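Local coordinates for malonyl CoA-acyl carrier protein transacylase (Mycobacterium tuberculosis, PDB 2QC3) that transfers the malonyl group from malonyl-CoA to holo acyl carrier protein, a step of fatty acid biosynthesis, at residues L144-Q149 and E173-D178; R157-Q162 and A279-R284. All coordinates share one frame; numbering follows the deposited sequence.

In the fold
Both interactions involve the small ferredoxin-like subdomain, but one is internal to it and the other leaves it for the large subdomain. Interaction 1 joins helices 140-149 and 169-177, which pack together beside the subdomain's sheet; leucines meet in a buried layer, with a water-bridged arginine above them. Interaction 2 crosses from the turn between strands 153-159 and 162-166 to helix 275-282 of the large subdomain, and it is smaller, more exposed and largely polar. Neither has a direct hydrogen bond between its segments; in each a water bridges the two. Their centres lie about 23 Å apart, yet the two meet where L144 CD1 packs 3.5 Å from R157 NH1.

Interaction 1 (L144-Q149 and E173-D178); sequences LSRLEQ and EKLAED
The guanidinium of R146 is held at its edge, while the chain that carries it passes L175, R146 CG lying 4.4 Å from L175 CD1. Two neighbours lie in the guanidinium plane, at that edge: the amide carbon of Q149 and a water. With CG anti to the backbone N (chi1 -177°) and a bend at chi2 (55°), the NE of R146 is brought to 2.9 Å from this water. The water in turn donates to K174 O at 2.9 Å and to D178 O at 2.7 Å. R146 NH1 donates to Q149 OE1 (3.0 Å), arriving well above the carbonyl plane and not on a lone pair, while Q149 NE2 donates to S145 OG (3.1 Å), which is tilted from the amide plane. Beneath this polar layer, L147 CD2 touches L175 CD2 at 4.0 Å, the side chains crossing at a slant. A165 of strand 162-166 touches both leucines, which places the pair between the helices and the sheet. The direct contact is thus apolar; the water, taking one N-H and giving both hydrogens, ties R146 to the end of helix 169-177, and the bond to Q149 helps fix the guanidinium's rotation.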
loop_
_atom_site.group_PDB
_atom_site.type_symbol
_atom_site.label_atom_id
_atom_site.label_comp_id
_atom_site.label_asym_id
_atom_site.label_seq_id
_atom_site.Cartn_x
_atom_site.Cartn_y
_atom_site.Cartn_z
ATOM N N LEU A 144 3.897 -1.337 22.734
ATOM C CA LEU A 144 2.782 -0.434 22.480
ATOM C C LEU A 144 2.672 0.602 23.587
ATOM O O LEU A 144 2.580 1.794 23.313
ATOM C CB LEU A 144 1.480 -1.224 22.316
ATOM C CG LEU A 144 1.451 -1.982 20.979
ATOM C CD1 LEU A 144 0.210 -2.836 20.857
ATOM C CD2 LEU A 144 1.506 -0.975 19.841
ATOM N N SER A 145 2.715 0.144 24.833
ATOM C CA SER A 145 2.658 1.030 25.989
ATOM C C SER A 145 3.758 2.086 25.911
ATOM O O SER A 145 3.521 3.268 26.159
ATOM C CB SER A 145 2.826 0.216 27.270
ATOM O OG SER A 145 3.067 1.054 28.381
ATOM N N ARG A 146 4.966 1.660 25.562
ATOM C CA ARG A 146 6.061 2.604 25.459
ATOM C C ARG A 146 5.763 3.644 24.384
ATOM O O ARG A 146 6.056 4.821 24.567
ATOM C CB ARG A 146 7.374 1.882 25.144
ATOM C CG ARG A 146 8.588 2.814 25.083
ATOM C CD ARG A 146 8.718 3.630 26.369
ATOM N NE ARG A 146 9.842 4.561 26.337
ATOM C CZ ARG A 146 10.067 5.495 27.259
ATOM N NH1 ARG A 146 9.239 5.628 28.290
ATOM N NH2 ARG A 146 11.124 6.288 27.159
ATOM N N LEU A 147 5.174 3.217 23.269
ATOM C CA LEU A 147 4.854 4.157 22.200
ATOM C C LEU A 147 3.924 5.270 22.689
ATOM O O LEU A 147 4.159 6.444 22.410
ATOM C CB LEU A 147 4.211 3.442 21.000
ATOM C CG LEU A 147 4.981 2.338 20.259
ATOM C CD1 LEU A 147 4.288 2.062 18.913
ATOM C CD2 LEU A 147 6.425 2.754 20.017
ATOM N N GLU A 148 2.872 4.909 23.412
ATOM C CA GLU A 148 1.941 5.919 23.916
ATOM C C GLU A 148 2.648 6.856 24.882
ATOM O O GLU A 148 2.388 8.053 24.884
ATOM C CB GLU A 148 0.748 5.261 24.618
ATOM C CG GLU A 148 -0.232 6.216 25.264
ATOM C CD GLU A 148 -0.278 6.052 26.768
ATOM O OE1 GLU A 148 0.720 6.387 27.443
ATOM O OE2 GLU A 148 -1.315 5.575 27.279
ATOM N N GLN A 149 3.538 6.303 25.696
ATOM C CA GLN A 149 4.296 7.095 26.664
ATOM C C GLN A 149 5.095 8.192 25.965
ATOM O O GLN A 149 5.299 9.264 26.524
ATOM C CB GLN A 149 5.284 6.212 27.438
ATOM C CG GLN A 149 4.675 5.131 28.328
ATOM C CD GLN A 149 5.742 4.197 28.894
ATOM O OE1 GLN A 149 6.707 4.647 29.513
ATOM N NE2 GLN A 149 5.574 2.895 28.680
ATOM N N GLU A 173 13.464 9.266 18.300
ATOM C CA GLU A 173 14.834 9.175 18.783
ATOM C C GLU A 173 14.874 8.666 20.218
ATOM O O GLU A 173 15.730 7.857 20.578
ATOM C CB GLU A 173 15.519 10.541 18.705
ATOM C CG GLU A 173 15.809 10.988 17.293
ATOM C CD GLU A 173 16.521 12.325 17.239
ATOM O OE1 GLU A 173 17.627 12.446 17.815
ATOM O OE2 GLU A 173 15.978 13.257 16.616
ATOM N N LYS A 174 13.959 9.148 21.046
ATOM C CA LYS A 174 13.933 8.687 22.423
ATOM C C LYS A 174 13.573 7.199 22.437
ATOM O O LYS A 174 13.956 6.476 23.352
ATOM C CB LYS A 174 12.918 9.484 23.248
ATOM C CG LYS A 174 13.255 10.960 23.415
ATOM C CD LYS A 174 12.222 11.658 24.291
ATOM C CE LYS A 174 12.710 13.030 24.726
ATOM N NZ LYS A 174 11.756 13.656 25.679
ATOM N N LEU A 175 12.847 6.749 21.415
ATOM C CA LEU A 175 12.445 5.343 21.312
ATOM C C LEU A 175 13.668 4.484 21.023
ATOM O O LEU A 175 13.889 3.460 21.673
ATOM C CB LEU A 175 11.413 5.144 20.191
ATOM C CG LEU A 175 11.024 3.686 19.877
ATOM C CD1 LEU A 175 10.369 3.039 21.100
ATOM C CD2 LEU A 175 10.075 3.643 18.693
ATOM N N ALA A 176 14.453 4.910 20.038
ATOM C CA ALA A 176 15.660 4.194 19.652
ATOM C C ALA A 176 16.719 4.238 20.756
ATOM O O ALA A 176 17.528 3.319 20.879
ATOM C CB ALA A 176 16.222 4.780 18.358
ATOM N N GLU A 177 16.715 5.298 21.559
ATOM C CA GLU A 177 17.688 5.420 22.642
ATOM C C GLU A 177 17.474 4.382 23.737
ATOM O O GLU A 177 18.433 3.831 24.277
ATOM C CB GLU A 177 17.632 6.808 23.288
ATOM C CG GLU A 177 18.569 7.838 22.690
ATOM C CD GLU A 177 18.827 8.998 23.645
ATOM O OE1 GLU A 177 17.849 9.532 24.211
ATOM O OE2 GLU A 177 20.007 9.377 23.829
ATOM N N ASP A 178 16.215 4.133 24.072
ATOM C CA ASP A 178 15.882 3.170 25.115
ATOM C C ASP A 178 14.786 2.223 24.655
ATOM O O ASP A 178 13.655 2.287 25.130
ATOM C CB ASP A 178 15.431 3.899 26.385
ATOM C CG ASP A 178 16.583 4.545 27.127
ATOM O OD1 ASP A 178 17.182 5.508 26.593
ATOM O OD2 ASP A 178 16.894 4.079 28.247
HETATM O O HOH W 1 12.392 4.708 24.988
#

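Interaction 2 (R157-Q162 and A279-R284)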
loop_
_atom_site.group_PDB
_atom_site.type_symbol
_atom_site.label_atom_id
_atom_site.label_comp_id
_atom_site.label_asym_id
_atom_site.label_seq_id
_atom_site.Cartn_x
_atom_site.Cartn_y
_atom_site.Cartn_z
ATOM N N ARG A 157 0.232 -1.787 12.122
ATOM C CA ARG A 157 0.111 -2.972 12.968
ATOM C C ARG A 157 0.101 -4.009 11.848
ATOM O O ARG A 157 -0.930 -4.255 11.225
ATOM C CB ARG A 157 -1.213 -3.014 13.751
ATOM C CG ARG A 157 -1.330 -2.009 14.925
ATOM C CD ARG A 157 -0.274 -2.231 16.007
ATOM N NE ARG A 157 -0.364 -3.541 16.656
ATOM C CZ ARG A 157 -1.177 -3.847 17.666
ATOM N NH1 ARG A 157 -2.005 -2.941 18.182
ATOM N NH2 ARG A 157 -1.155 -5.076 18.171
ATOM N N ASN A 158 1.258 -4.603 11.579
ATOM C CA ASN A 158 1.380 -5.561 10.487
ATOM C C ASN A 158 1.245 -7.038 10.837
ATOM O O ASN A 158 0.757 -7.821 10.023
ATOM C CB ASN A 158 2.696 -5.315 9.749
ATOM C CG ASN A 158 2.740 -3.956 9.086
ATOM O OD1 ASN A 158 1.751 -3.510 8.510
ATOM N ND2 ASN A 158 3.893 -3.294 9.148
ATOM N N ALA A 159 1.682 -7.408 12.037
ATOM C CA ALA A 159 1.606 -8.784 12.525
ATOM C C ALA A 159 2.136 -8.783 13.956
ATOM O O ALA A 159 2.694 -7.785 14.412
ATOM C CB ALA A 159 2.463 -9.711 11.640
ATOM N N ALA A 160 1.969 -9.890 14.672
ATOM C CA ALA A 160 2.473 -9.951 16.040
ATOM C C ALA A 160 3.975 -9.655 16.012
ATOM O O ALA A 160 4.719 -10.254 15.240
ATOM C CB ALA A 160 2.215 -11.330 16.642
ATOM N N GLY A 161 4.417 -8.715 16.840
ATOM C CA GLY A 161 5.831 -8.377 16.864
ATOM C C GLY A 161 6.295 -7.577 15.659
ATOM O O GLY A 161 7.491 -7.391 15.463
ATOM N N GLN A 162 5.362 -7.113 14.836
ATOM C CA GLN A 162 5.725 -6.320 13.667
ATOM C C GLN A 162 4.893 -5.050 13.638
ATOM O O GLN A 162 3.759 -5.040 13.152
ATOM C CB GLN A 162 5.514 -7.110 12.372
ATOM C CG GLN A 162 6.471 -8.283 12.202
ATOM C CD GLN A 162 6.351 -8.936 10.839
ATOM O OE1 GLN A 162 6.458 -8.267 9.813
ATOM N NE2 GLN A 162 6.134 -10.246 10.821
ATOM N N ALA A 279 1.114 -12.470 5.152
ATOM C CA ALA A 279 -0.133 -13.200 4.938
ATOM C C ALA A 279 0.014 -14.708 5.152
ATOM O O ALA A 279 -0.935 -15.372 5.577
ATOM C CB ALA A 279 -0.662 -12.926 3.540
ATOM N N LYS A 280 1.198 -15.239 4.856
ATOM C CA LYS A 280 1.476 -16.667 5.025
ATOM C C LYS A 280 1.336 -17.094 6.476
ATOM O O LYS A 280 0.773 -18.144 6.773
ATOM C CB LYS A 280 2.911 -17.003 4.603
ATOM C CG LYS A 280 3.163 -17.191 3.128
ATOM C CD LYS A 280 4.651 -17.395 2.914
ATOM C CE LYS A 280 4.987 -17.705 1.473
ATOM N NZ LYS A 280 4.502 -19.028 1.041
ATOM N N ARG A 281 1.872 -16.274 7.373
ATOM C CA ARG A 281 1.862 -16.580 8.793
ATOM C C ARG A 281 0.491 -16.922 9.369
ATOM O O ARG A 281 0.383 -17.772 10.252
ATOM C CB ARG A 281 2.493 -15.428 9.583
ATOM C CG ARG A 281 2.866 -15.808 11.007
ATOM C CD ARG A 281 3.579 -14.685 11.763
ATOM N NE ARG A 281 4.937 -14.426 11.285
ATOM C CZ ARG A 281 5.243 -13.609 10.280
ATOM N NH1 ARG A 281 4.289 -12.956 9.630
ATOM N NH2 ARG A 281 6.509 -13.437 9.928
ATOM N N GLU A 282 -0.556 -16.274 8.870
ATOM C CA GLU A 282 -1.899 -16.534 9.375
ATOM C C GLU A 282 -2.638 -17.534 8.493
ATOM O O GLU A 282 -3.494 -18.280 8.968
ATOM C CB GLU A 282 -2.701 -15.232 9.463
ATOM C CG GLU A 282 -1.936 -14.061 10.073
ATOM C CD GLU A 282 -1.326 -14.374 11.424
ATOM O OE1 GLU A 282 -0.491 -13.573 11.896
ATOM O OE2 GLU A 282 -1.682 -15.415 12.018
ATOM N N LEU A 283 -2.304 -17.543 7.207
ATOM C CA LEU A 283 -2.936 -18.453 6.261
ATOM C C LEU A 283 -1.956 -19.575 5.949
ATOM O O LEU A 283 -1.479 -19.693 4.826
ATOM C CB LEU A 283 -3.291 -17.709 4.972
ATOM C CG LEU A 283 -4.108 -16.426 5.132
ATOM C CD1 LEU A 283 -4.268 -15.761 3.782
ATOM C CD2 LEU A 283 -5.461 -16.739 5.740
ATOM N N ARG A 284 -1.656 -20.394 6.950
ATOM C CA ARG A 284 -0.714 -21.493 6.781
ATOM C C ARG A 284 -1.240 -22.582 5.856
ATOM O O ARG A 284 -2.402 -22.965 5.931
ATOM C CB ARG A 284 -0.364 -22.093 8.144
ATOM C CG ARG A 284 0.301 -21.107 9.083
ATOM C CD ARG A 284 0.530 -21.709 10.458
ATOM N NE ARG A 284 1.040 -20.711 11.396
ATOM C CZ ARG A 284 1.185 -20.909 12.703
ATOM N NH1 ARG A 284 0.858 -22.077 13.242
ATOM N NH2 ARG A 284 1.656 -19.935 13.472
HETATM O O HOH W 2 1.006 -12.446 13.851
#
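R281, Q162 and A159 carry this contact between the two subdomains of the acyltransferase fold: a hairpin turn of the ferredoxin-like subdomain faces residues 279-284, on helix 275-282 and just beyond. The turn is a type II beta turn from A159 to Q162, with Q162 N bonded to A159 O at 2.8 Å. Next to it, N158 and A159 both face Q162 in a classic beta bulge. In R281, which loses the most surface here, CG lies opposite the backbone N (chi1 -164°) and the chain bends at chi3 (-71°), presenting a face of its guanidinium to the turn. Q162 approaches from the opposite direction with its chain extended beyond CG, and sets NE2 over that face, 3.3 Å from R281 NH2 and 3.5 Å from R281 CZ. The amide and guanidinium planes stand almost perpendicular, 87° apart, so NE2 points at the face and the two groups do not stack. Both nitrogens are donors, so no hydrogen bond joins them, and the closeness of Q162 NE2 to R281 is a packing contact. The methyl of A159 lies beside them, its CB 4.2 Å from R281 NH1 in an oblique approach. A neighbouring acid adds a polar tie. E282, whose OE2 forms a salt bridge with R259 of helix 251-260, uses its other oxygen to reach the turn through a water, which accepts from A160 N at 2.9 Å and donates to E282 OE1 at 2.7 Å.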